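Local coordinates for protein 336aa long hypothetical dTDP-glucose 4,6-dehydratase (Pyrococcus horikoshii, PDB 2HUN) that probably acts as an NAD-dependent dTDP-glucose 4,6-dehydratase, a lyase that holds its NAD cofactor on a Rossmann fold, at residues Asp159-Leu163 with Ser174-Cys178; Ser138-Asn142 with Glu238-Ile242; Val120-His124 with Val230-Ser236. All coordinates share one frame; numbering follows the deposited sequence.

Contact 1: residues Asp159-Leu163 with Ser174-Cys178. With NAD (nicotinamide-adenine-dinucleotide), chain C.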
loop_
_atom_site.group_PDB
_atom_site.type_symbol
_atom_site.label_atom_id
_atom_site.label_comp_id
_atom_site.label_asym_id
_atom_site.label_seq_id
_atom_site.Cartn_x
_atom_site.Cartn_y
_atom_site.Cartn_z
ATOM N N ASP A 159 -0.495 5.029 1.788
ATOM C CA ASP A 159 -1.249 4.881 3.038
ATOM C C ASP A 159 -0.553 3.851 3.940
ATOM O O ASP A 159 -0.383 4.069 5.142
ATOM C CB ASP A 159 -2.684 4.397 2.772
ATOM C CG ASP A 159 -3.573 5.473 2.181
ATOM O OD1 ASP A 159 -3.065 6.572 1.891
ATOM O OD2 ASP A 159 -4.788 5.218 2.008
ATOM N N MET A 160 -0.161 2.723 3.358
ATOM C CA MET A 160 0.490 1.662 4.117
ATOM C C MET A 160 1.779 2.133 4.796
ATOM O O MET A 160 2.043 1.771 5.954
ATOM C CB MET A 160 0.778 0.446 3.213
ATOM C CG MET A 160 -0.469 -0.237 2.654
ATOM S SD MET A 160 -1.708 -0.645 3.924
ATOM C CE MET A 160 -2.759 0.754 3.871
ATOM N N LEU A 161 2.580 2.932 4.090
ATOM C CA LEU A 161 3.827 3.431 4.670
ATOM C C LEU A 161 3.507 4.310 5.871
ATOM O O LEU A 161 4.152 4.209 6.912
ATOM C CB LEU A 161 4.636 4.238 3.645
ATOM C CG LEU A 161 5.065 3.502 2.373
ATOM C CD1 LEU A 161 5.917 4.429 1.510
ATOM C CD2 LEU A 161 5.840 2.253 2.736
ATOM N N VAL A 162 2.500 5.166 5.733
ATOM C CA VAL A 162 2.121 6.037 6.837
ATOM C C VAL A 162 1.720 5.235 8.073
ATOM O O VAL A 162 2.121 5.567 9.184
ATOM C CB VAL A 162 0.965 6.980 6.446
ATOM C CG1 VAL A 162 0.485 7.751 7.662
ATOM C CG2 VAL A 162 1.441 7.952 5.382
ATOM N N LEU A 163 0.929 4.183 7.884
ATOM C CA LEU A 163 0.498 3.355 9.006
ATOM C C LEU A 163 1.713 2.719 9.687
ATOM O O LEU A 163 1.824 2.721 10.911
ATOM C CB LEU A 163 -0.461 2.267 8.519
ATOM C CG LEU A 163 -1.835 2.740 8.014
ATOM C CD1 LEU A 163 -2.631 1.562 7.462
ATOM C CD2 LEU A 163 -2.591 3.401 9.146
ATOM N N SER A 174 -2.500 10.813 11.153
ATOM C CA SER A 174 -3.791 10.244 10.775
ATOM C C SER A 174 -3.879 10.284 9.251
ATOM O O SER A 174 -3.126 11.008 8.600
ATOM C CB SER A 174 -4.956 11.044 11.361
ATOM O OG SER A 174 -4.995 10.950 12.770
ATOM N N ILE A 175 -4.797 9.499 8.695
ATOM C CA ILE A 175 -5.006 9.435 7.256
ATOM C C ILE A 175 -6.465 9.769 6.968
ATOM O O ILE A 175 -7.359 9.354 7.709
ATOM C CB ILE A 175 -4.738 8.010 6.706
ATOM C CG1 ILE A 175 -3.263 7.636 6.870
ATOM C CG2 ILE A 175 -5.156 7.923 5.242
ATOM C CD1 ILE A 175 -2.985 6.163 6.589
ATOM N N THR A 176 -6.705 10.534 5.906
ATOM C CA THR A 176 -8.071 10.854 5.511
ATOM C C THR A 176 -8.324 10.297 4.105
ATOM O O THR A 176 -7.407 10.227 3.277
ATOM C CB THR A 176 -8.328 12.383 5.493
ATOM O OG1 THR A 176 -7.398 13.021 4.607
ATOM C CG2 THR A 176 -8.166 12.966 6.890
ATOM N N ARG A 177 -9.561 9.886 3.850
ATOM C CA ARG A 177 -9.952 9.369 2.542
ATOM C C ARG A 177 -11.307 9.984 2.214
ATOM O O ARG A 177 -12.296 9.760 2.922
ATOM C CB ARG A 177 -10.043 7.832 2.560
ATOM C CG ARG A 177 -8.687 7.126 2.584
ATOM C CD ARG A 177 -8.835 5.636 2.844
ATOM N NE ARG A 177 -7.554 4.930 2.869
ATOM C CZ ARG A 177 -7.394 3.727 3.419
ATOM N NH1 ARG A 177 -8.434 3.122 3.984
ATOM N NH2 ARG A 177 -6.209 3.129 3.403
ATOM N N CYS A 178 -11.351 10.762 1.139
ATOM C CA CYS A 178 -12.580 11.438 0.751
ATOM C C CYS A 178 -13.048 11.094 -0.657
ATOM O O CYS A 178 -12.278 10.615 -1.492
ATOM C CB CYS A 178 -12.379 12.950 0.835
ATOM S SG CYS A 178 -11.195 13.535 -0.397
HETATM P PA NAD C . -4.475 18.695 -7.951
HETATM O O1A NAD C . -4.014 17.875 -9.082
HETATM O O2A NAD C . -5.385 19.848 -8.202
HETATM O O5B NAD C . -3.169 19.275 -7.225
HETATM C C5B NAD C . -2.090 18.452 -6.757
HETATM C C4B NAD C . -1.038 19.459 -6.272
HETATM O O4B NAD C . 0.098 18.768 -5.718
HETATM C C3B NAD C . -0.507 20.328 -7.448
HETATM O O3B NAD C . -0.460 21.713 -7.064
HETATM C C2B NAD C . 0.857 19.688 -7.764
HETATM O O2B NAD C . 1.832 20.536 -8.372
HETATM C C1B NAD C . 1.288 19.165 -6.393
HETATM N N9A NAD C . 2.212 18.011 -6.449
HETATM C C8A NAD C . 2.052 16.842 -7.097
HETATM N N7A NAD C . 3.120 16.073 -6.888
HETATM C C5A NAD C . 3.970 16.736 -6.109
HETATM C C6A NAD C . 5.251 16.456 -5.556
HETATM N N6A NAD C . 5.901 15.319 -5.762
HETATM N N1A NAD C . 5.840 17.462 -4.753
HETATM C C2A NAD C . 5.174 18.676 -4.528
HETATM N N3A NAD C . 3.969 18.938 -5.052
HETATM C C4A NAD C . 3.388 17.983 -5.823
HETATM O O3 NAD C . -5.335 17.684 -7.076
HETATM P PN NAD C . -6.212 17.765 -5.760
HETATM O O1N NAD C . -7.545 17.310 -6.250
HETATM O O2N NAD C . -6.197 19.115 -5.161
HETATM O O5D NAD C . -5.654 16.574 -4.819
HETATM C C5D NAD C . -5.165 16.765 -3.488
HETATM C C4D NAD C . -5.142 15.395 -2.763
HETATM O O4D NAD C . -6.478 14.947 -2.478
HETATM C C3D NAD C . -4.441 14.304 -3.582
HETATM O O3D NAD C . -3.586 13.542 -2.691
HETATM C C2D NAD C . -5.620 13.452 -4.130
HETATM O O2D NAD C . -5.201 12.097 -4.314
HETATM C C1D NAD C . -6.663 13.634 -3.039
HETATM N N1N NAD C . -8.065 13.498 -3.484
HETATM C C2N NAD C . -8.687 14.441 -4.369
HETATM C C3N NAD C . -10.031 14.246 -4.734
HETATM C C7N NAD C . -10.768 15.227 -5.673
HETATM O O7N NAD C . -11.991 15.106 -5.818
HETATM N N7N NAD C . -10.084 16.184 -6.288
HETATM C C4N NAD C . -10.751 13.131 -4.234
HETATM C C5N NAD C . -10.122 12.213 -3.367
HETATM C C6N NAD C . -8.782 12.385 -2.983
#
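Asp159 and Arg177 carry the polar half of this contact, a buried salt bridge between helix 159-163 and strand 174-178. Arg177 grips the Asp159 carboxylate side-on with NE and NH2, both on the same oxygen: OD2 of Asp159 lies 2.9 Å from Arg177 NE and 2.9 Å from Arg177 NH2. The carboxylate oxygen lies in the guanidinium plane. NE meets it almost end-on to its C-O bond, whereas NH2 comes from the anti side, 18° out of the carboxylate plane; the two flat groups are turned only 25° apart. The arginine chain is stretched out from CG to NE, which carries the charged end from the strand to the helix. Second partners steady both groups: Asp159 OD1 is hydrogen-bonded to Ser126 OG, and Arg177 NH1 to Tyr131 OH.

The apolar half centres on Ile175, whose CD1 packs against the helix. It sits 3.6 Å from the carbonyl O of Asp159 and 3.8 Å from Leu163 CD2, the leucine crossing it at about a right angle. Val162 meets the isoleucine tip to tip, its CG1 3.8 Å from Ile175 CG1.

At the C-terminal end of segment 174-178, Cys178 touches the nicotinamide ring of NAD with its carbonyl O, 3.3 Å from NAD C5N, and with its sulfur, SG lying 3.4 Å from that carbon.

The axes of segments 159-163 and 174-178 run nearly antiparallel (156°) and approach to 9.2 Å; helix 150-168 links strand 121-127 to strand 172-182 in a beta-alpha-beta crossover. That helix also supplies Tyr151 and Lys155 to NAD. Leu161 and Val162 pack on helix 96-116, while Met160 and Leu163 meet Leu145 of the second subunit.

Contact 2: residues Ser138-Asn142 with Glu238-Ile242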
loop_
_atom_site.group_PDB
_atom_site.type_symbol
_atom_site.label_atom_id
_atom_site.label_comp_id
_atom_site.label_asym_id
_atom_site.label_seq_id
_atom_site.Cartn_x
_atom_site.Cartn_y
_atom_site.Cartn_z
ATOM N N SER A 138 -21.150 0.272 1.509
ATOM C CA SER A 138 -20.052 1.229 1.581
ATOM C C SER A 138 -18.883 0.655 2.366
ATOM O O SER A 138 -19.082 -0.102 3.312
ATOM C CB SER A 138 -20.517 2.521 2.261
ATOM O OG SER A 138 -21.565 3.144 1.541
ATOM N N PHE A 139 -17.671 1.037 1.972
ATOM C CA PHE A 139 -16.447 0.574 2.616
ATOM C C PHE A 139 -16.131 1.322 3.908
ATOM O O PHE A 139 -16.280 2.549 3.989
ATOM C CB PHE A 139 -15.253 0.741 1.660
ATOM C CG PHE A 139 -15.260 -0.209 0.490
ATOM C CD1 PHE A 139 -15.060 -1.571 0.683
ATOM C CD2 PHE A 139 -15.437 0.263 -0.810
ATOM C CE1 PHE A 139 -15.036 -2.450 -0.399
ATOM C CE2 PHE A 139 -15.413 -0.611 -1.902
ATOM C CZ PHE A 139 -15.212 -1.968 -1.695
ATOM N N THR A 140 -15.695 0.583 4.926
ATOM C CA THR A 140 -15.319 1.216 6.179
ATOM C C THR A 140 -13.797 1.194 6.182
ATOM O O THR A 140 -13.178 0.526 5.350
ATOM C CB THR A 140 -15.805 0.451 7.417
ATOM O OG1 THR A 140 -14.952 -0.671 7.638
ATOM C CG2 THR A 140 -17.244 -0.028 7.235
ATOM N N GLU A 141 -13.203 1.925 7.114
ATOM C CA GLU A 141 -11.751 1.989 7.220
ATOM C C GLU A 141 -11.165 0.629 7.607
ATOM O O GLU A 141 -9.949 0.446 7.580
ATOM C CB GLU A 141 -11.340 3.057 8.250
ATOM C CG GLU A 141 -11.843 4.467 7.939
ATOM C CD GLU A 141 -13.278 4.721 8.391
ATOM O OE1 GLU A 141 -13.966 3.776 8.820
ATOM O OE2 GLU A 141 -13.726 5.879 8.308
ATOM N N ASN A 142 -12.020 -0.331 7.962
ATOM C CA ASN A 142 -11.511 -1.661 8.320
ATOM C C ASN A 142 -11.540 -2.663 7.164
ATOM O O ASN A 142 -11.170 -3.821 7.339
ATOM C CB ASN A 142 -12.286 -2.238 9.515
ATOM C CG ASN A 142 -11.988 -1.499 10.808
ATOM O OD1 ASN A 142 -10.860 -1.065 11.035
ATOM N ND2 ASN A 142 -12.995 -1.365 11.666
ATOM N N GLU A 238 -4.975 6.327 13.092
ATOM C CA GLU A 238 -6.344 6.130 12.611
ATOM C C GLU A 238 -6.632 6.689 11.217
ATOM O O GLU A 238 -6.128 7.744 10.834
ATOM C CB GLU A 238 -7.352 6.760 13.578
ATOM C CG GLU A 238 -7.388 6.178 14.981
ATOM C CD GLU A 238 -7.827 4.724 15.011
ATOM O OE1 GLU A 238 -8.430 4.260 14.021
ATOM O OE2 GLU A 238 -7.583 4.047 16.032
ATOM N N ILE A 239 -7.461 5.968 10.468
ATOM C CA ILE A 239 -7.870 6.400 9.144
ATOM C C ILE A 239 -9.294 6.946 9.280
ATOM O O ILE A 239 -10.116 6.393 10.028
ATOM C CB ILE A 239 -7.864 5.231 8.132
ATOM C CG1 ILE A 239 -6.449 4.656 8.005
ATOM C CG2 ILE A 239 -8.358 5.718 6.765
ATOM C CD1 ILE A 239 -6.338 3.533 6.988
ATOM N N TYR A 240 -9.578 8.034 8.570
ATOM C CA TYR A 240 -10.891 8.657 8.618
ATOM C C TYR A 240 -11.496 8.848 7.225
ATOM O O TYR A 240 -10.986 9.634 6.424
ATOM C CB TYR A 240 -10.802 10.029 9.312
ATOM C CG TYR A 240 -10.465 9.979 10.786
ATOM C CD1 TYR A 240 -11.452 9.724 11.744
ATOM C CD2 TYR A 240 -9.156 10.188 11.225
ATOM C CE1 TYR A 240 -11.139 9.682 13.110
ATOM C CE2 TYR A 240 -8.835 10.145 12.576
ATOM C CZ TYR A 240 -9.825 9.896 13.512
ATOM O OH TYR A 240 -9.496 9.876 14.843
ATOM N N ASN A 241 -12.575 8.124 6.936
ATOM C CA ASN A 241 -13.256 8.257 5.651
ATOM C C ASN A 241 -14.037 9.560 5.738
ATOM O O ASN A 241 -14.541 9.909 6.802
ATOM C CB ASN A 241 -14.279 7.133 5.412
ATOM C CG ASN A 241 -13.658 5.842 4.913
ATOM O OD1 ASN A 241 -12.534 5.813 4.393
ATOM N ND2 ASN A 241 -14.411 4.757 5.044
ATOM N N ILE A 242 -14.159 10.260 4.616
ATOM C CA ILE A 242 -14.905 11.517 4.570
ATOM C C ILE A 242 -15.817 11.477 3.347
ATOM O O ILE A 242 -15.339 11.426 2.212
ATOM C CB ILE A 242 -13.963 12.737 4.440
ATOM C CG1 ILE A 242 -12.927 12.728 5.572
ATOM C CG2 ILE A 242 -14.778 14.021 4.485
ATOM C CD1 ILE A 242 -11.850 13.807 5.438
HETATM O O HOH W 1 -15.361 8.142 8.854
#
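The irregular loop at Glu141 comes nearest to strand 239-242 at Ile239, with CA atoms 6.2 Å apart and no backbone hydrogen bond between the two segments. The bridge is made by the side chain of Glu141, whose chain bends at chi2 (83°) so that CG rests 3.3 Å from the carbonyl O of Ile239 and the carboxylate turns along the strand. There OE2 accepts from the backbone N of Asn241 at 2.9 Å, through its anti lone pair and with a fairly straight bond (159°). A water donates to the same OE2 and to Asn241 O, closing a second, indirect link. The carboxylate also stacks on the side-chain amide of Asn241, planes 21° apart, with Glu141 CD 3.5 Å from Asn241 ND2. Tyr131 OH bonds Asn241 OD1 and Asp284 O bonds Asn241 ND2, which fixes the amide's rotation. Around Glu141, Thr140 OG1 accepts from Asn142 N in an ST turn, shaping the loop. The buried Glu141 OE2 is thus satisfied by two donors, a backbone N-H and a water, and the nearby Lys287, whose side chain packs on that of Glu141 while its NZ bonds Ile239 O, would probably favour the charged carboxylate.

Contact 3: residues Val120-His124 with Val230-Ser236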
loop_
_atom_site.group_PDB
_atom_site.type_symbol
_atom_site.label_atom_id
_atom_site.label_comp_id
_atom_site.label_asym_id
_atom_site.label_seq_id
_atom_site.Cartn_x
_atom_site.Cartn_y
_atom_site.Cartn_z
ATOM N N VAL A 120 5.599 16.297 15.290
ATOM C CA VAL A 120 4.770 17.096 14.389
ATOM C C VAL A 120 3.449 16.376 14.101
ATOM O O VAL A 120 3.419 15.153 13.977
ATOM C CB VAL A 120 5.506 17.370 13.047
ATOM C CG1 VAL A 120 5.534 16.115 12.193
ATOM C CG2 VAL A 120 4.837 18.516 12.305
ATOM N N ARG A 121 2.359 17.132 14.015
ATOM C CA ARG A 121 1.052 16.547 13.725
ATOM C C ARG A 121 0.953 16.375 12.213
ATOM O O ARG A 121 1.011 17.350 11.470
ATOM C CB ARG A 121 -0.062 17.461 14.237
ATOM C CG ARG A 121 -1.478 17.014 13.868
ATOM C CD ARG A 121 -1.786 15.600 14.342
ATOM N NE ARG A 121 -3.143 15.206 13.972
ATOM C CZ ARG A 121 -3.546 13.949 13.821
ATOM N NH1 ARG A 121 -2.694 12.950 14.006
ATOM N NH2 ARG A 121 -4.804 13.690 13.484
ATOM N N PHE A 122 0.794 15.134 11.765
ATOM C CA PHE A 122 0.739 14.822 10.340
ATOM C C PHE A 122 -0.594 14.253 9.845
ATOM O O PHE A 122 -1.115 13.299 10.410
ATOM C CB PHE A 122 1.871 13.839 10.028
ATOM C CG PHE A 122 1.894 13.343 8.611
ATOM C CD1 PHE A 122 2.040 14.221 7.541
ATOM C CD2 PHE A 122 1.838 11.983 8.354
ATOM C CE1 PHE A 122 2.137 13.739 6.232
ATOM C CE2 PHE A 122 1.932 11.494 7.061
ATOM C CZ PHE A 122 2.084 12.371 5.994
ATOM N N VAL A 123 -1.140 14.858 8.795
ATOM C CA VAL A 123 -2.381 14.384 8.196
ATOM C C VAL A 123 -2.087 14.015 6.744
ATOM O O VAL A 123 -1.685 14.862 5.951
ATOM C CB VAL A 123 -3.490 15.455 8.221
ATOM C CG1 VAL A 123 -4.672 14.987 7.378
ATOM C CG2 VAL A 123 -3.941 15.713 9.659
ATOM N N HIS A 124 -2.278 12.740 6.420
ATOM C CA HIS A 124 -2.051 12.204 5.075
ATOM C C HIS A 124 -3.399 12.161 4.358
ATOM O O HIS A 124 -4.317 11.451 4.795
ATOM C CB HIS A 124 -1.473 10.786 5.190
ATOM C CG HIS A 124 -1.186 10.124 3.879
ATOM N ND1 HIS A 124 -0.151 10.513 3.057
ATOM C CD2 HIS A 124 -1.769 9.065 3.272
ATOM C CE1 HIS A 124 -0.106 9.719 2.003
ATOM N NE2 HIS A 124 -1.078 8.830 2.110
ATOM N N VAL A 230 -9.737 16.667 11.717
ATOM C CA VAL A 230 -8.837 15.531 11.862
ATOM C C VAL A 230 -7.474 16.027 12.361
ATOM O O VAL A 230 -6.850 15.392 13.200
ATOM C CB VAL A 230 -8.654 14.778 10.510
ATOM C CG1 VAL A 230 -7.521 13.758 10.620
ATOM C CG2 VAL A 230 -9.945 14.062 10.133
ATOM N N LEU A 231 -7.027 17.165 11.840
ATOM C CA LEU A 231 -5.745 17.747 12.241
ATOM C C LEU A 231 -5.710 18.048 13.741
ATOM O O LEU A 231 -4.792 17.639 14.442
ATOM C CB LEU A 231 -5.491 19.049 11.472
ATOM C CG LEU A 231 -4.255 19.862 11.882
ATOM C CD1 LEU A 231 -2.989 19.132 11.469
ATOM C CD2 LEU A 231 -4.311 21.249 11.236
ATOM N N LEU A 232 -6.726 18.757 14.223
ATOM C CA LEU A 232 -6.794 19.146 15.629
ATOM C C LEU A 232 -7.325 18.093 16.604
ATOM O O LEU A 232 -6.964 18.111 17.773
ATOM C CB LEU A 232 -7.644 20.416 15.780
ATOM C CG LEU A 232 -7.264 21.674 14.989
ATOM C CD1 LEU A 232 -8.366 22.711 15.154
ATOM C CD2 LEU A 232 -5.924 22.218 15.471
ATOM N N LYS A 233 -8.176 17.182 16.146
ATOM C CA LYS A 233 -8.739 16.188 17.056
ATOM C C LYS A 233 -8.589 14.720 16.670
ATOM O O LYS A 233 -8.909 13.837 17.468
ATOM C CB LYS A 233 -10.219 16.495 17.280
ATOM C CG LYS A 233 -10.485 17.902 17.783
ATOM C CD LYS A 233 -11.971 18.171 17.756
ATOM C CE LYS A 233 -12.322 19.630 17.961
ATOM N NZ LYS A 233 -13.797 19.831 17.800
ATOM N N GLY A 234 -8.106 14.454 15.457
ATOM C CA GLY A 234 -7.937 13.081 15.015
ATOM C C GLY A 234 -6.896 12.309 15.808
ATOM O O GLY A 234 -5.868 12.860 16.208
ATOM N N GLU A 235 -7.150 11.022 16.022
ATOM C CA GLU A 235 -6.235 10.180 16.782
ATOM C C GLU A 235 -5.171 9.578 15.875
ATOM O O GLU A 235 -5.447 9.229 14.729
ATOM C CB GLU A 235 -7.021 9.075 17.485
ATOM C CG GLU A 235 -8.278 9.594 18.164
ATOM C CD GLU A 235 -9.075 8.502 18.850
ATOM O OE1 GLU A 235 -9.311 7.442 18.226
ATOM O OE2 GLU A 235 -9.475 8.712 20.014
ATOM N N SER A 236 -3.954 9.459 16.395
ATOM C CA SER A 236 -2.848 8.910 15.627
ATOM C C SER A 236 -3.106 7.446 15.290
ATOM O O SER A 236 -3.785 6.750 16.038
ATOM C CB SER A 236 -1.545 9.039 16.421
ATOM O OG SER A 236 -0.429 8.646 15.642
#
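Arg121 lays its aliphatic stem along Leu231, CG 3.5 Å from Leu231 CD1, the two side chains sliding past each other in opposite directions. A bend at chi2 (56°) then turns the guanidinium to the last turn of helix 220-233, where two carbonyls lie along its edge. Arg121 NE donates to Leu231 O at 3.0 Å. Arg121 NH2 donates to Val230 O in a shorter, straighter bond of 2.7 Å (164°), approaching from above the carbonyl plane and not on a lone pair. Val230 O is also the acceptor for Gly234 N in the helix, and the two donors arrive from opposite faces of its plane. Gly234 O lies over one face of the guanidinium, 3.0 Å from Arg121 NH2 but at too poor an angle for a hydrogen bond. A positive group among the carbonyls at a helix C-terminus is likely to be favoured electrostatically. Ser174 OG also bonds Arg121 NH2. A leucine in place of Arg121 would probably leave Leu231 O and Val230 O without these donors and take the positive charge from the helix end.

Two residues further along the strand, Val123 adds the apolar layer: its CG2 lies 3.7 Å from Leu231 CA and 4.2 Å from Val230 CG1, and the side chains of Val123 and Leu231 cross at about a right angle.

Strand 121-127 thus divides its side chains between two layers of the Rossmann fold. Arg121 and Val123 meet helix 220-233, whereas the alternating Phe122 and His124 pack on helices 96-116 and 150-168. Val230 extends the first layer over Ser174 and Thr176 of strand 172-182, the next strand, parallel to 121-127.

The three contacts gather round strand 172-182. Contact 1 lies about 10 Å from contact 2 and 11 Å from contact 3, centre to centre; contacts 2 and 3 are about 15 Å apart. Probable backbone hydrogen bonds join that strand to both neighbours, Ile175 O to Tyr240 N at 2.7 Å and Thr176 N to His124 O at 2.8 Å. Tyr131 OH serves contacts 1 and 2 alike, through Arg177 and Asn241, while Tyr240 OH reaches Glu235 N (2.9 Å) to tie contact 2 to contact 3. Contact 1 alone touches NAD, at Cys178; the side chains of Asn241 and Val123 each stay about 10 Å from the cofactor.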